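Local coordinates for protein Pbp related beta-lactamase (Pyrococcus abyssi, PDB 2QMI) that probably acts as a serine peptidase of the penicillin-binding protein and beta-lactamase family, assembling into a self-compartmentalizing octamer, at residues 24-27 against 33-36. Sequence-based numbering, arbitrary orientation.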
loop_
_atom_site.group_PDB
_atom_site.type_symbol
_atom_site.label_atom_id
_atom_site.label_comp_id
_atom_site.label_asym_id
_atom_site.label_seq_id
_atom_site.Cartn_x
_atom_site.Cartn_y
_atom_site.Cartn_z
ATOM N N ILE A 24 -36.997 -16.277 -21.503
ATOM C CA ILE A 24 -37.280 -17.685 -21.762
ATOM C C ILE A 24 -38.624 -17.890 -22.461
ATOM O O ILE A 24 -39.603 -17.196 -22.174
ATOM C CB ILE A 24 -37.275 -18.505 -20.439
ATOM C CG1 ILE A 24 -37.550 -19.988 -20.723
ATOM C CG2 ILE A 24 -38.316 -17.945 -19.483
ATOM C CD1 ILE A 24 -37.491 -20.886 -19.488
ATOM N N SER A 25 -38.660 -18.828 -23.398
ATOM C CA SER A 25 -39.903 -19.145 -24.095
ATOM C C SER A 25 -40.051 -20.663 -24.065
ATOM O O SER A 25 -39.055 -21.389 -24.113
ATOM C CB SER A 25 -39.879 -18.622 -25.536
ATOM O OG SER A 25 -38.837 -19.209 -26.287
ATOM N N ILE A 26 -41.287 -21.142 -23.941
ATOM C CA ILE A 26 -41.538 -22.584 -23.891
ATOM C C ILE A 26 -42.509 -23.029 -24.972
ATOM O O ILE A 26 -43.547 -22.400 -25.184
ATOM C CB ILE A 26 -42.129 -23.019 -22.535
ATOM C CG1 ILE A 26 -41.254 -22.519 -21.388
ATOM C CG2 ILE A 26 -42.205 -24.542 -22.469
ATOM C CD1 ILE A 26 -41.751 -22.965 -20.027
ATOM N N ILE A 27 -42.166 -24.128 -25.639
ATOM C CA ILE A 27 -42.991 -24.684 -26.703
ATOM C C ILE A 27 -43.589 -26.028 -26.307
ATOM O O ILE A 27 -42.859 -26.970 -25.975
ATOM C CB ILE A 27 -42.182 -24.941 -27.989
ATOM C CG1 ILE A 27 -41.307 -23.738 -28.325
ATOM C CG2 ILE A 27 -43.131 -25.239 -29.139
ATOM C CD1 ILE A 27 -40.411 -23.982 -29.505
ATOM N N VAL A 33 -46.348 -21.661 -25.249
ATOM C CA VAL A 33 -47.324 -21.618 -24.158
ATOM C C VAL A 33 -46.875 -20.789 -22.958
ATOM O O VAL A 33 -47.627 -20.630 -21.991
ATOM C CB VAL A 33 -47.659 -23.050 -23.646
ATOM C CG1 VAL A 33 -48.058 -23.949 -24.819
ATOM C CG2 VAL A 33 -46.477 -23.636 -22.904
ATOM N N TYR A 34 -45.655 -20.264 -23.020
ATOM C CA TYR A 34 -45.107 -19.479 -21.922
ATOM C C TYR A 34 -43.862 -18.727 -22.374
ATOM O O TYR A 34 -42.910 -19.325 -22.869
ATOM C CB TYR A 34 -44.746 -20.400 -20.758
ATOM C CG TYR A 34 -44.087 -19.694 -19.595
ATOM C CD1 TYR A 34 -44.821 -18.855 -18.751
ATOM C CD2 TYR A 34 -42.727 -19.862 -19.336
ATOM C CE1 TYR A 34 -44.215 -18.202 -17.675
ATOM C CE2 TYR A 34 -42.113 -19.214 -18.264
ATOM C CZ TYR A 34 -42.862 -18.387 -17.437
ATOM O OH TYR A 34 -42.254 -17.766 -16.365
ATOM N N ALA A 35 -43.887 -17.412 -22.207
ATOM C CA ALA A 35 -42.770 -16.558 -22.584
ATOM C C ALA A 35 -42.685 -15.472 -21.531
ATOM O O ALA A 35 -43.695 -14.865 -21.169
ATOM C CB ALA A 35 -43.006 -15.947 -23.964
ATOM N N LYS A 36 -41.480 -15.219 -21.037
ATOM C CA LYS A 36 -41.329 -14.208 -20.012
ATOM C C LYS A 36 -39.892 -13.723 -19.883
ATOM O O LYS A 36 -38.947 -14.448 -20.201
ATOM C CB LYS A 36 -41.820 -14.775 -18.674
ATOM C CG LYS A 36 -41.986 -13.750 -17.565
ATOM C CD LYS A 36 -42.888 -14.285 -16.442
ATOM C CE LYS A 36 -44.340 -14.433 -16.917
ATOM N NZ LYS A 36 -45.283 -14.872 -15.828
#
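Ile26 lies against the ring of Tyr34 across two antiparallel strands. Its CD1 approaches the ring obliquely, 3.3 Å from CD2 of Tyr34. CG1 of Ile26 meets the ring edge, in the ring plane, 3.7 Å from Tyr34 CD2. CG of Tyr34 is anti to the backbone N (chi1 176°), and with chi2 at 72° the ring turns its CD2 edge to Ile26. Ile24 adds a lighter touch on the same face of the sheet, with CG2 4.2 Å from CE2 of Tyr34. The two strands, 21-28 and 31-38, form a beta hairpin at one end of the antiparallel sheet of the beta-lactamase-type fold. Within the chain, 31-38 is an outermost strand of this sheet, and 321-327 pairs with the other side of 21-28. Ile24 and Lys36 make a hydrogen-bonded pair: Ile24 N binds Lys36 O, and Lys36 N binds Ile24 O, both at 3.0 Å. Ser25 and Ala35 form the next, non-hydrogen-bonded pair. Here CA of Ala35 makes a CA-H...O contact of 3.3 Å with Ile24 O. Further along, Ile26 N donates to Tyr34 O at 2.7 Å, and Val33 N to Ile26 O at 2.9 Å. On the face with Ile24 and Ile26, Glu7 accepts a hydrogen bond from Tyr34 OH and forms a salt bridge with Lys36 NZ. On the other face, Ser25 OG hydrogen-bonds to Val241 O.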